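Local coordinates for glucose-6-phosphate isomerase (Thermus thermophilus, PDB 1ZZG), which probably catalyses the reversible isomerisation of glucose 6-phosphate to fructose 6-phosphate in glycolysis and gluconeogenesis, at residues Ser17-Leu22 / Leu236-His241; Leu2-Arg7 / Pro229-Leu234; Pro21-Ala26 / Ala222-Ser227; Asp266-Lys271 / Trp383-Leu388; Val279-Val284 / Glu390-Asn395. All blocks are in the same frame, centred on the assembly; numbering follows the deposited sequence.

Contact 1. Residues Ser17-Leu22 / Leu236-His241; sequences SRHGPL and LHLHRH
His19 and Leu238 make the same choice at their first torsion, each with CG anti to its own carbonyl carbon (chi1 -64° and -62°), and this brings the imidazole of one under a methyl of the other. Leu238 CD2 sits over one face of the ring, 4.0 Å from the centroid and 23° off the normal, a CH-pi contact. The methyl is shifted toward the rim and is equally near two ring atoms, with Leu238 CD2 3.8 Å from both CE1 and NE2 of His19. Rotation of the ring is fixed at its other nitrogen, since ND1 bonds to the carbonyl oxygen of Ala15 one turn back. The histidine stands at a break in the backbone: His19 follows helix 12-18 and is the N-cap of helix 20-32, where Gly20 N still bonds to Ser17 O (3.1 Å). The junction of helices 12-18 and 20-32 thus lies against the C-terminal end of helix 228-238, one of the helices packed around the mixed sheet of this SIS-type fold, and the seam is near the protein surface. Beyond the break, Leu22 and His237 approach from opposite directions, both with CG anti to the backbone N. Leu22 CD2 comes obliquely to the imidazole, 3.9 Å from His237 NE2 and 4.2 Å from His237 CD2. The polar work of His237 is done by ND1, which pairs with the indole NE1 of Trp392; because an indole nitrogen can only donate, ND1 is probably the acceptor.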
# COMPACT_ATOMS: atom_id res chain seq x y z
N SER A 17 25.05 -13.01 21.60
CA SER A 17 25.85 -13.96 22.35
C SER A 17 25.01 -14.62 23.45
O SER A 17 24.95 -15.85 23.55
CB SER A 17 27.06 -13.26 22.97
OG SER A 17 27.97 -14.20 23.51
N ARG A 18 24.34 -13.80 24.27
CA ARG A 18 23.52 -14.32 25.36
C ARG A 18 22.36 -15.21 24.92
O ARG A 18 21.99 -16.15 25.62
CB ARG A 18 22.98 -13.17 26.21
CG ARG A 18 22.37 -13.62 27.52
CD ARG A 18 22.04 -12.45 28.45
NE ARG A 18 20.73 -11.86 28.19
CZ ARG A 18 20.52 -10.70 27.56
NH1 ARG A 18 21.54 -9.99 27.11
NH2 ARG A 18 19.28 -10.26 27.39
N HIS A 19 21.78 -14.91 23.76
CA HIS A 19 20.67 -15.69 23.25
C HIS A 19 21.12 -16.75 22.24
O HIS A 19 20.29 -17.39 21.60
CB HIS A 19 19.61 -14.78 22.63
CG HIS A 19 18.97 -13.85 23.62
ND1 HIS A 19 19.54 -12.65 24.00
CD2 HIS A 19 17.83 -13.97 24.34
CE1 HIS A 19 18.78 -12.08 24.91
NE2 HIS A 19 17.74 -12.85 25.14
N GLY A 20 22.43 -16.93 22.12
CA GLY A 20 22.97 -17.90 21.18
C GLY A 20 22.30 -19.27 21.26
O GLY A 20 21.81 -19.77 20.25
N PRO A 21 22.29 -19.90 22.44
CA PRO A 21 21.68 -21.22 22.63
C PRO A 21 20.20 -21.28 22.24
O PRO A 21 19.74 -22.26 21.64
CB PRO A 21 21.89 -21.48 24.12
CG PRO A 21 23.21 -20.81 24.37
CD PRO A 21 23.03 -19.49 23.65
N LEU A 22 19.47 -20.22 22.57
CA LEU A 22 18.05 -20.12 22.26
C LEU A 22 17.83 -20.12 20.75
O LEU A 22 16.95 -20.80 20.23
CB LEU A 22 17.45 -18.83 22.85
CG LEU A 22 15.93 -18.69 22.70
CD1 LEU A 22 15.25 -19.61 23.70
CD2 LEU A 22 15.50 -17.26 22.92
N LEU A 236 13.55 -9.09 16.10
CA LEU A 236 12.10 -9.06 16.24
C LEU A 236 11.68 -9.73 17.56
O LEU A 236 10.76 -9.27 18.24
CB LEU A 236 11.42 -9.76 15.06
CG LEU A 236 11.23 -8.95 13.77
CD1 LEU A 236 12.58 -8.72 13.08
CD2 LEU A 236 10.29 -9.70 12.84
N HIS A 237 12.38 -10.80 17.93
CA HIS A 237 12.06 -11.52 19.16
C HIS A 237 12.26 -10.66 20.41
O HIS A 237 11.45 -10.70 21.34
CB HIS A 237 12.92 -12.77 19.30
CG HIS A 237 12.63 -13.56 20.54
ND1 HIS A 237 11.37 -14.05 20.82
CD2 HIS A 237 13.42 -13.92 21.58
CE1 HIS A 237 11.40 -14.68 21.98
NE2 HIS A 237 12.63 -14.62 22.46
N LEU A 238 13.34 -9.88 20.43
CA LEU A 238 13.64 -9.01 21.56
C LEU A 238 12.63 -7.86 21.70
O LEU A 238 12.61 -7.16 22.72
CB LEU A 238 15.06 -8.45 21.43
CG LEU A 238 16.20 -9.48 21.44
CD1 LEU A 238 17.52 -8.77 21.20
CD2 LEU A 238 16.23 -10.23 22.77
N HIS A 239 11.81 -7.66 20.68
CA HIS A 239 10.80 -6.62 20.71
C HIS A 239 9.43 -7.23 20.47
O HIS A 239 8.50 -6.55 20.04
CB HIS A 239 11.08 -5.56 19.65
CG HIS A 239 12.40 -4.87 19.81
ND1 HIS A 239 13.58 -5.40 19.32
CD2 HIS A 239 12.73 -3.71 20.42
CE1 HIS A 239 14.58 -4.59 19.63
NE2 HIS A 239 14.09 -3.55 20.29
N ARG A 240 9.29 -8.51 20.78
CA ARG A 240 8.03 -9.24 20.57
C ARG A 240 6.85 -8.66 21.34
O ARG A 240 5.69 -8.93 21.02
CB ARG A 240 8.22 -10.71 20.96
CG ARG A 240 8.49 -10.92 22.44
CD ARG A 240 8.51 -12.39 22.83
NE ARG A 240 7.26 -13.07 22.48
CZ ARG A 240 7.00 -14.34 22.76
NH1 ARG A 240 7.89 -15.08 23.40
NH2 ARG A 240 5.84 -14.88 22.39
N HIS A 241 7.14 -7.85 22.35
CA HIS A 241 6.10 -7.26 23.16
C HIS A 241 5.66 -5.90 22.60
O HIS A 241 4.62 -5.37 23.01
CB HIS A 241 6.61 -7.09 24.58
CG HIS A 241 7.94 -6.40 24.64
ND1 HIS A 241 9.04 -6.84 23.95
CD2 HIS A 241 8.34 -5.30 25.33
CE1 HIS A 241 10.07 -6.04 24.20
NE2 HIS A 241 9.67 -5.10 25.03

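Contact 2. Residues Leu2-Arg7 / Pro229-Leu234; sequences LRLDTR and PLKTAL
Leu4 lies across the side chain of Lys231 at a slant and runs antiparallel alongside Thr232, each of its two methyls serving one neighbour. The contact joins the short N-terminal strand 3-5, one of the two edge strands of the mixed sheet and antiparallel to strand 360-366, to helix 228-238, which packs beside it. CG of Leu4 is anti to the backbone N (chi1 169°), and the branch divides over the helix. Leu4 CD2 rests on the aliphatic part of the lysine, 3.7 Å from Lys231 CB and 3.9 Å from Lys231 CD. Leu4 CD1 meets the methyl of the threonine, 4.1 Å from Thr232 CG2. Only carbon is offered to the leucine: the lysine runs on extended, so that NZ reaches the carbonyl oxygen of Glu225 well beyond the contact, and Thr232 OG1, set between its backbone N and carbonyl carbon (chi1 58°), bonds to Gln384 and His380 of helix 371-391. The amphiphilic division continues along the strand, where Arg3 and Asp5 alternate with Leu4 and turn from the helix. Asp5 opens an Asx turn, its OD1 accepting from Arg7 N at 2.9 Å and also from the hydroxyl of Tyr351. Its carboxylate meets the guanidinium of Arg7 as well, with Arg3 at a longer distance completing a salt-bridge network. The grip is side-on: Arg7 NE at 2.9 Å and Arg7 NH2 at 2.8 Å both reach Asp5 OD2 from the same face of the carboxylate.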
# COMPACT_ATOMS: atom_id res chain seq x y z
N LEU A 2 23.65 -9.57 1.40
CA LEU A 2 22.78 -8.79 2.26
C LEU A 2 23.63 -8.37 3.46
O LEU A 2 24.49 -9.12 3.91
CB LEU A 2 21.62 -9.68 2.72
CG LEU A 2 20.34 -9.04 3.27
CD1 LEU A 2 19.69 -8.21 2.18
CD2 LEU A 2 19.39 -10.14 3.72
N ARG A 3 23.41 -7.16 3.97
CA ARG A 3 24.17 -6.68 5.13
C ARG A 3 23.27 -6.14 6.22
O ARG A 3 22.39 -5.32 5.96
CB ARG A 3 25.18 -5.60 4.71
CG ARG A 3 25.96 -4.99 5.88
CD ARG A 3 27.15 -4.14 5.42
NE ARG A 3 26.75 -2.92 4.71
CZ ARG A 3 26.35 -1.80 5.30
NH1 ARG A 3 26.29 -1.73 6.63
NH2 ARG A 3 26.02 -0.75 4.57
N LEU A 4 23.49 -6.60 7.45
CA LEU A 4 22.70 -6.15 8.58
C LEU A 4 23.47 -5.07 9.33
O LEU A 4 24.63 -5.25 9.68
CB LEU A 4 22.40 -7.31 9.54
CG LEU A 4 21.80 -6.90 10.89
CD1 LEU A 4 20.45 -6.21 10.69
CD2 LEU A 4 21.65 -8.13 11.77
N ASP A 5 22.80 -3.94 9.57
CA ASP A 5 23.40 -2.82 10.28
C ASP A 5 22.63 -2.53 11.56
O ASP A 5 21.44 -2.24 11.53
CB ASP A 5 23.40 -1.57 9.39
CG ASP A 5 24.05 -0.38 10.05
OD1 ASP A 5 23.58 0.05 11.12
OD2 ASP A 5 25.05 0.13 9.50
N THR A 6 23.32 -2.61 12.69
CA THR A 6 22.70 -2.36 13.99
C THR A 6 23.44 -1.24 14.73
O THR A 6 23.46 -1.20 15.95
CB THR A 6 22.72 -3.64 14.87
OG1 THR A 6 24.06 -4.13 14.99
CG2 THR A 6 21.84 -4.73 14.25
N ARG A 7 24.03 -0.32 13.97
CA ARG A 7 24.80 0.79 14.54
C ARG A 7 24.09 1.53 15.67
O ARG A 7 24.75 2.06 16.56
CB ARG A 7 25.20 1.79 13.44
CG ARG A 7 24.06 2.69 12.98
CD ARG A 7 24.47 3.60 11.82
NE ARG A 7 24.69 2.85 10.58
CZ ARG A 7 24.76 3.40 9.38
NH1 ARG A 7 24.64 4.71 9.24
NH2 ARG A 7 24.95 2.65 8.30
N PRO A 229 19.58 -14.37 9.01
CA PRO A 229 18.18 -14.66 9.36
C PRO A 229 17.95 -14.91 10.86
O PRO A 229 16.91 -14.56 11.39
CB PRO A 229 17.85 -15.88 8.50
CG PRO A 229 18.74 -15.71 7.32
CD PRO A 229 20.04 -15.28 7.95
N LEU A 230 18.92 -15.53 11.53
CA LEU A 230 18.78 -15.78 12.98
C LEU A 230 18.99 -14.47 13.74
O LEU A 230 18.42 -14.27 14.81
CB LEU A 230 19.80 -16.82 13.46
CG LEU A 230 19.44 -18.29 13.25
CD1 LEU A 230 20.60 -19.16 13.70
CD2 LEU A 230 18.17 -18.64 14.03
N LYS A 231 19.81 -13.59 13.18
CA LYS A 231 20.08 -12.30 13.82
C LYS A 231 18.85 -11.39 13.80
O LYS A 231 18.50 -10.80 14.83
CB LYS A 231 21.23 -11.58 13.13
CG LYS A 231 22.59 -12.20 13.38
CD LYS A 231 23.68 -11.30 12.83
CE LYS A 231 25.06 -11.91 13.03
NZ LYS A 231 26.12 -10.94 12.64
N THR A 232 18.20 -11.27 12.64
CA THR A 232 17.02 -10.42 12.55
C THR A 232 15.85 -11.07 13.28
O THR A 232 14.97 -10.38 13.80
CB THR A 232 16.64 -10.09 11.07
OG1 THR A 232 16.41 -11.31 10.34
CG2 THR A 232 17.76 -9.30 10.40
N ALA A 233 15.84 -12.40 13.32
CA ALA A 233 14.79 -13.11 14.05
C ALA A 233 14.93 -12.68 15.51
O ALA A 233 13.94 -12.40 16.19
CB ALA A 233 14.98 -14.61 13.92
N LEU A 234 16.17 -12.63 15.99
CA LEU A 234 16.43 -12.23 17.37
C LEU A 234 15.92 -10.80 17.60
O LEU A 234 15.25 -10.52 18.59
CB LEU A 234 17.92 -12.29 17.69
CG LEU A 234 18.31 -11.81 19.09
CD1 LEU A 234 17.66 -12.72 20.14
CD2 LEU A 234 19.83 -11.81 19.25

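Contact 3. Residues Pro21-Ala26 / Ala222-Ser227; sequences PLLEEA and APLEES
The backbone of helix 20-32 passes the single 3-10 turn at 224-226 with Glu24 CA and Leu224 CA 7.7 Å apart, room enough for one layer of side chains and a water. Leu224 contributes about half of the buried surface. Its CG is anti to the backbone N (chi1 -176°), which carries the isobutyl group toward the helix, where it crosses Leu23 at about a right angle. One methyl from each makes the touch, Leu23 CD1 to Leu224 CD1 at 3.8 Å. Glu24 comes in beside them. Its chain bends at the second torsion (chi2 -71°), and this folds the carboxylate back toward the turn, with Glu24 OE2 3.7 Å from Leu224 CB. Glu24 OE2 also takes a hydrogen bond from a water oxygen at 2.6 Å, and that oxygen accepts from Leu224 N at 2.8 Å. The acid is thus tied, through one relay, to the first amide of the 3-10 turn, an N-terminal position that would probably favour a negative charge. Its other oxygen, OE1, forms a salt bridge to Arg27, which also reaches the carbonyl oxygen of Ala222, so that helix and loop are joined by a second polar route. The turn itself is shaped by Glu226 N bonding to Pro223 O (2.7 Å). It delivers Ser227 to the N-cap position of helix 228-238, and the apolar layer spreads over the neighbouring helices: Leu23 also touches Leu16 of helix 12-18, Leu234 of helix 228-238 and Leu391 of helix 371-391, while Leu224 lies on Leu16 and Leu230.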
# COMPACT_ATOMS: atom_id res chain seq x y z
N PRO A 21 22.29 -19.90 22.44
CA PRO A 21 21.68 -21.22 22.63
C PRO A 21 20.20 -21.28 22.24
O PRO A 21 19.74 -22.26 21.64
CB PRO A 21 21.89 -21.48 24.12
CG PRO A 21 23.21 -20.81 24.37
CD PRO A 21 23.03 -19.49 23.65
N LEU A 22 19.47 -20.22 22.57
CA LEU A 22 18.05 -20.12 22.26
C LEU A 22 17.83 -20.12 20.75
O LEU A 22 16.95 -20.80 20.23
CB LEU A 22 17.45 -18.83 22.85
CG LEU A 22 15.93 -18.69 22.70
CD1 LEU A 22 15.25 -19.61 23.70
CD2 LEU A 22 15.50 -17.26 22.92
N LEU A 23 18.65 -19.34 20.05
CA LEU A 23 18.55 -19.25 18.59
C LEU A 23 18.95 -20.58 17.94
O LEU A 23 18.30 -21.02 16.99
CB LEU A 23 19.44 -18.11 18.07
CG LEU A 23 19.07 -16.68 18.49
CD1 LEU A 23 20.16 -15.71 18.06
CD2 LEU A 23 17.74 -16.29 17.87
N GLU A 24 20.00 -21.21 18.45
CA GLU A 24 20.47 -22.49 17.90
C GLU A 24 19.38 -23.55 18.01
O GLU A 24 19.18 -24.34 17.09
CB GLU A 24 21.72 -22.98 18.65
CG GLU A 24 22.93 -22.06 18.56
CD GLU A 24 23.58 -22.05 17.20
OE1 GLU A 24 23.16 -22.82 16.31
OE2 GLU A 24 24.54 -21.27 17.02
N GLU A 25 18.68 -23.56 19.15
CA GLU A 25 17.62 -24.53 19.38
C GLU A 25 16.42 -24.24 18.48
O GLU A 25 15.78 -25.16 17.96
CB GLU A 25 17.20 -24.49 20.86
CG GLU A 25 16.01 -25.36 21.23
CD GLU A 25 16.17 -26.82 20.83
OE1 GLU A 25 17.31 -27.23 20.53
OE2 GLU A 25 15.16 -27.55 20.83
N ALA A 26 16.11 -22.96 18.27
CA ALA A 26 15.00 -22.59 17.40
C ALA A 26 15.29 -23.14 16.00
O ALA A 26 14.41 -23.74 15.36
CB ALA A 26 14.84 -21.07 17.36
N ALA A 222 24.40 -21.08 8.29
CA ALA A 222 25.73 -20.64 8.69
C ALA A 222 25.93 -20.46 10.20
O ALA A 222 24.96 -20.46 10.98
CB ALA A 222 26.06 -19.32 7.98
N PRO A 223 27.20 -20.33 10.64
CA PRO A 223 27.49 -20.15 12.06
C PRO A 223 26.69 -18.92 12.50
O PRO A 223 26.47 -18.01 11.69
CB PRO A 223 28.99 -19.88 12.07
CG PRO A 223 29.49 -20.67 10.92
CD PRO A 223 28.44 -20.39 9.86
N LEU A 224 26.27 -18.90 13.76
CA LEU A 224 25.46 -17.80 14.30
C LEU A 224 25.89 -16.41 13.84
O LEU A 224 25.07 -15.62 13.37
CB LEU A 224 25.46 -17.85 15.83
CG LEU A 224 24.57 -16.82 16.52
CD1 LEU A 224 23.11 -17.04 16.14
CD2 LEU A 224 24.74 -16.92 18.03
N GLU A 225 27.18 -16.11 13.97
CA GLU A 225 27.72 -14.81 13.59
C GLU A 225 27.48 -14.44 12.13
O GLU A 225 27.47 -13.26 11.78
CB GLU A 225 29.23 -14.76 13.86
CG GLU A 225 29.62 -13.89 15.05
CD GLU A 225 29.12 -12.45 14.93
OE1 GLU A 225 29.34 -11.81 13.88
OE2 GLU A 225 28.49 -11.96 15.89
N GLU A 226 27.30 -15.44 11.27
CA GLU A 226 27.09 -15.19 9.85
C GLU A 226 25.65 -15.48 9.43
O GLU A 226 25.28 -15.28 8.26
CB GLU A 226 28.05 -16.04 9.03
CG GLU A 226 29.52 -15.83 9.37
CD GLU A 226 30.37 -17.06 9.10
OE1 GLU A 226 30.30 -17.60 7.98
OE2 GLU A 226 31.10 -17.49 10.02
N SER A 227 24.83 -15.94 10.37
CA SER A 227 23.44 -16.27 10.07
C SER A 227 22.53 -15.06 10.21
O SER A 227 21.88 -14.87 11.24
CB SER A 227 22.96 -17.39 11.00
OG SER A 227 21.70 -17.88 10.59
O HOH W 1 26.29 -21.38 15.08

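Contact 4. Residues Asp266-Lys271 / Trp383-Leu388; sequences DESLGK and WQTAFL
Leu269 pushes its forked end over the last turns of helix 371-391, overlapping Leu388 with one methyl and the Thr385 backbone with the other. This is buried helix-helix packing inside the SIS-type fold, at the C-terminal end of helix 257-269, the helix that bears the predicted proton donor Glu267. Leu269 crosses Leu388 at about a right angle; its CD1 is 3.7 Å from Leu388 CB and 3.8 Å from Leu388 CD1. Leu269 CD2 lies 3.8 Å from Thr385 O. With an alanine here both methyls would be gone, which would probably open a gap between the two helices and leave Leu388 without its partner across the contact. One residue back the fit is tighter still: Ser268 CB presses on Thr385 CG2 at 3.4 Å, the threonine methyl being sent across because it stands anti to the backbone N. Both hydroxyls look back to their own helices, Ser268 OG to Leu264 O and Thr385 OG1 to Leu381 O. Ser268 OG also takes NE of Arg187, whose NH1 holds Glu267. Past Gly270, Lys271 curls back over the helix end, and its NZ bonds to Ser268 O at 2.9 Å from above the carbonyl plane, 42° out of it.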
# COMPACT_ATOMS: atom_id res chain seq x y z
N ASP A 266 2.41 -11.16 9.47
CA ASP A 266 1.10 -11.21 10.14
C ASP A 266 0.43 -12.58 10.15
O ASP A 266 0.08 -13.10 11.20
CB ASP A 266 0.14 -10.22 9.47
CG ASP A 266 0.38 -8.78 9.89
OD1 ASP A 266 1.46 -8.47 10.45
OD2 ASP A 266 -0.52 -7.94 9.64
N GLU A 267 0.23 -13.15 8.96
CA GLU A 267 -0.44 -14.44 8.86
C GLU A 267 0.34 -15.60 9.48
O GLU A 267 -0.26 -16.55 9.99
CB GLU A 267 -0.74 -14.75 7.38
CG GLU A 267 -2.06 -15.45 7.18
CD GLU A 267 -2.51 -15.45 5.73
OE1 GLU A 267 -3.64 -15.00 5.45
OE2 GLU A 267 -1.73 -15.92 4.86
N SER A 268 1.66 -15.51 9.46
CA SER A 268 2.49 -16.57 10.03
C SER A 268 2.59 -16.54 11.55
O SER A 268 2.42 -17.56 12.22
CB SER A 268 3.91 -16.51 9.45
OG SER A 268 3.94 -16.76 8.06
N LEU A 269 2.83 -15.35 12.10
CA LEU A 269 3.03 -15.20 13.54
C LEU A 269 1.86 -14.66 14.38
O LEU A 269 1.94 -14.66 15.61
CB LEU A 269 4.28 -14.35 13.76
CG LEU A 269 5.48 -14.89 12.96
CD1 LEU A 269 6.67 -13.94 13.03
CD2 LEU A 269 5.86 -16.27 13.51
N GLY A 270 0.79 -14.20 13.73
CA GLY A 270 -0.37 -13.72 14.47
C GLY A 270 -1.13 -14.99 14.82
O GLY A 270 -2.09 -15.37 14.13
N LYS A 271 -0.70 -15.64 15.89
CA LYS A 271 -1.29 -16.92 16.27
C LYS A 271 -1.45 -17.14 17.76
O LYS A 271 -0.98 -16.34 18.57
CB LYS A 271 -0.38 -18.05 15.74
CG LYS A 271 -0.20 -18.07 14.23
CD LYS A 271 -1.37 -18.79 13.56
CE LYS A 271 -1.29 -18.68 12.04
NZ LYS A 271 0.05 -19.10 11.54
N TRP A 383 12.89 -17.22 6.19
CA TRP A 383 13.63 -17.95 7.22
C TRP A 383 13.43 -17.25 8.56
O TRP A 383 13.17 -17.89 9.58
CB TRP A 383 15.12 -18.01 6.90
CG TRP A 383 15.51 -19.11 5.99
CD1 TRP A 383 15.79 -19.02 4.66
CD2 TRP A 383 15.69 -20.49 6.35
NE1 TRP A 383 16.14 -20.26 4.16
CE2 TRP A 383 16.09 -21.18 5.18
CE3 TRP A 383 15.56 -21.21 7.55
CZ2 TRP A 383 16.36 -22.55 5.16
CZ3 TRP A 383 15.83 -22.59 7.53
CH2 TRP A 383 16.22 -23.24 6.35
N GLN A 384 13.59 -15.93 8.55
CA GLN A 384 13.41 -15.13 9.75
C GLN A 384 12.07 -15.47 10.37
O GLN A 384 11.97 -15.73 11.57
CB GLN A 384 13.42 -13.64 9.40
CG GLN A 384 12.86 -12.73 10.48
CD GLN A 384 12.84 -11.28 10.04
OE1 GLN A 384 13.88 -10.67 9.82
NE2 GLN A 384 11.64 -10.72 9.89
N THR A 385 11.03 -15.48 9.54
CA THR A 385 9.69 -15.79 9.99
C THR A 385 9.55 -17.22 10.53
O THR A 385 8.92 -17.43 11.57
CB THR A 385 8.68 -15.56 8.85
OG1 THR A 385 8.78 -14.20 8.39
CG2 THR A 385 7.26 -15.83 9.32
N ALA A 386 10.14 -18.19 9.83
CA ALA A 386 10.06 -19.57 10.29
C ALA A 386 10.79 -19.72 11.64
O ALA A 386 10.30 -20.41 12.54
CB ALA A 386 10.67 -20.52 9.25
N PHE A 387 11.95 -19.08 11.78
CA PHE A 387 12.68 -19.15 13.05
C PHE A 387 11.82 -18.56 14.18
O PHE A 387 11.76 -19.11 15.28
CB PHE A 387 14.02 -18.39 12.97
CG PHE A 387 15.07 -19.08 12.13
CD1 PHE A 387 15.27 -20.46 12.21
CD2 PHE A 387 15.89 -18.34 11.27
CE1 PHE A 387 16.28 -21.09 11.47
CE2 PHE A 387 16.90 -18.96 10.52
CZ PHE A 387 17.09 -20.34 10.62
N LEU A 388 11.18 -17.43 13.89
CA LEU A 388 10.31 -16.79 14.88
C LEU A 388 9.15 -17.70 15.26
O LEU A 388 8.64 -17.64 16.38
CB LEU A 388 9.78 -15.46 14.33
CG LEU A 388 10.79 -14.31 14.43
CD1 LEU A 388 10.27 -13.07 13.69
CD2 LEU A 388 11.03 -14.01 15.90

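Contact 5. Residues Val279-Val284 / Glu390-Asn395; sequences VGTTAV and ELWEVN
Where helix 371-391 ends, Trp392 and Val394 pack against the beginning of strand 278-287 in the mixed sheet. The indole turns its six-membered ring to the strand. CZ3 of Trp392 lies 3.9 Å from Gly280 CA, and CH2 of Trp392 lies 4.1 Å from Thr281 CG2, both approached obliquely. Gly280 has backbone angles (phi 121°, psi 145°) that would jam a CB against the preceding carbonyl oxygen, so glycine suits the place. Thr281 and the tryptophan cross at about a right angle. The threonine gives only its methyl to the ring, its OG1 being bonded to His265. Val279 and Val394 close the other end, reaching tip to tip with Val279 CG2 3.5 Å from Val394 CG1. The indole is held from further sides: NE1 bonds to His237, Arg240 makes a cation-pi contact, and Leu269 packs on it. The adjoining Thr282 reaches Lys306 of the second subunit, so the strand runs from this packing to the dimer interface. Between the two packing residues the chain reverses at Glu393, whose positive phi (54°) and bond from Glu393 N to Glu390 O (3.1 Å) belong to a Schellman motif, a common way for a helix to end.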
# COMPACT_ATOMS: atom_id res chain seq x y z
N VAL A 279 -0.38 -14.22 20.35
CA VAL A 279 0.89 -13.55 20.12
C VAL A 279 0.98 -12.97 18.72
O VAL A 279 0.10 -13.20 17.88
CB VAL A 279 2.08 -14.51 20.36
CG1 VAL A 279 1.98 -15.12 21.75
CG2 VAL A 279 2.12 -15.59 19.29
N GLY A 280 2.04 -12.21 18.48
CA GLY A 280 2.24 -11.60 17.17
C GLY A 280 2.32 -10.09 17.20
O GLY A 280 1.63 -9.44 18.00
N THR A 281 3.15 -9.52 16.34
CA THR A 281 3.28 -8.07 16.27
C THR A 281 2.64 -7.61 14.97
O THR A 281 2.53 -8.38 14.02
CB THR A 281 4.76 -7.62 16.32
OG1 THR A 281 5.47 -8.18 15.21
CG2 THR A 281 5.41 -8.07 17.63
N THR A 282 2.22 -6.35 14.94
CA THR A 282 1.58 -5.79 13.77
C THR A 282 2.58 -5.19 12.79
O THR A 282 3.21 -4.17 13.07
CB THR A 282 0.57 -4.71 14.18
OG1 THR A 282 -0.36 -5.26 15.12
CG2 THR A 282 -0.21 -4.20 12.95
N ALA A 283 2.73 -5.84 11.63
CA ALA A 283 3.64 -5.36 10.60
C ALA A 283 2.98 -4.17 9.90
O ALA A 283 1.83 -4.25 9.47
CB ALA A 283 3.94 -6.46 9.60
N VAL A 284 3.73 -3.07 9.79
CA VAL A 284 3.24 -1.85 9.15
C VAL A 284 4.14 -1.53 7.96
O VAL A 284 5.34 -1.33 8.12
CB VAL A 284 3.27 -0.66 10.15
CG1 VAL A 284 2.78 0.61 9.47
CG2 VAL A 284 2.41 -0.98 11.35
N GLU A 390 9.32 -20.75 15.80
CA GLU A 390 9.85 -21.61 16.85
C GLU A 390 10.05 -20.82 18.14
O GLU A 390 9.70 -21.29 19.23
CB GLU A 390 11.18 -22.24 16.42
CG GLU A 390 11.09 -23.18 15.21
CD GLU A 390 10.04 -24.26 15.38
OE1 GLU A 390 9.71 -24.60 16.54
OE2 GLU A 390 9.55 -24.79 14.36
N LEU A 391 10.64 -19.64 18.03
CA LEU A 391 10.89 -18.80 19.19
C LEU A 391 9.61 -18.41 19.92
O LEU A 391 9.61 -18.26 21.14
CB LEU A 391 11.65 -17.53 18.79
CG LEU A 391 13.10 -17.72 18.32
CD1 LEU A 391 13.61 -16.42 17.73
CD2 LEU A 391 13.98 -18.16 19.49
N TRP A 392 8.52 -18.24 19.17
CA TRP A 392 7.25 -17.85 19.78
C TRP A 392 6.31 -19.03 19.99
O TRP A 392 5.16 -18.86 20.42
CB TRP A 392 6.55 -16.77 18.95
CG TRP A 392 7.31 -15.47 18.90
CD1 TRP A 392 8.48 -15.18 19.55
CD2 TRP A 392 6.98 -14.31 18.13
NE1 TRP A 392 8.89 -13.91 19.22
CE2 TRP A 392 8.00 -13.35 18.35
CE3 TRP A 392 5.93 -13.99 17.26
CZ2 TRP A 392 7.99 -12.09 17.74
CZ3 TRP A 392 5.92 -12.73 16.65
CH2 TRP A 392 6.95 -11.80 16.89
N GLU A 393 6.79 -20.23 19.69
CA GLU A 393 6.01 -21.46 19.87
C GLU A 393 4.65 -21.46 19.21
O GLU A 393 3.63 -21.77 19.84
CB GLU A 393 5.86 -21.75 21.36
CG GLU A 393 7.18 -21.80 22.10
CD GLU A 393 7.04 -22.26 23.54
OE1 GLU A 393 6.19 -21.70 24.27
OE2 GLU A 393 7.79 -23.17 23.94
N VAL A 394 4.63 -21.11 17.93
CA VAL A 394 3.39 -21.09 17.17
C VAL A 394 3.60 -21.87 15.89
O VAL A 394 4.73 -22.18 15.52
CB VAL A 394 2.99 -19.64 16.78
CG1 VAL A 394 2.66 -18.83 18.03
CG2 VAL A 394 4.12 -18.99 16.00
N ASN A 395 2.49 -22.19 15.23
CA ASN A 395 2.53 -22.89 13.96
C ASN A 395 2.54 -21.74 12.96
O ASN A 395 1.52 -21.08 12.72
CB ASN A 395 1.26 -23.73 13.77
CG ASN A 395 1.27 -24.51 12.47
OD1 ASN A 395 2.01 -24.17 11.54
ND2 ASN A 395 0.45 -25.55 12.39

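Overall arrangement
Helix 228-238 serves both contacts 1 and 2, about 12 Å apart between centres, and contact 3 shares Pro21 and Leu22 with contact 1; together these three bind the N-terminal segments to the fold. Contacts 4 and 5, both on helix 371-391, have centres only about 5 Å apart and are linked by Lys271 NZ to Asn395 O (2.7 Å) and by Lys271 O to Val279 N (2.8 Å). Gln384 ties contact 4 to contact 2, its OE1 being 2.7 Å from Thr232 OG1, and Leu22 CG, shared by contacts 1 and 3, meets Leu391 CD2 of contact 5 at 3.8 Å. Contact 4 includes the predicted proton donor Glu267, whose side chain is about 11 Å from Gly280 of contact 5. Contacts 4 and 5 both touch the second subunit.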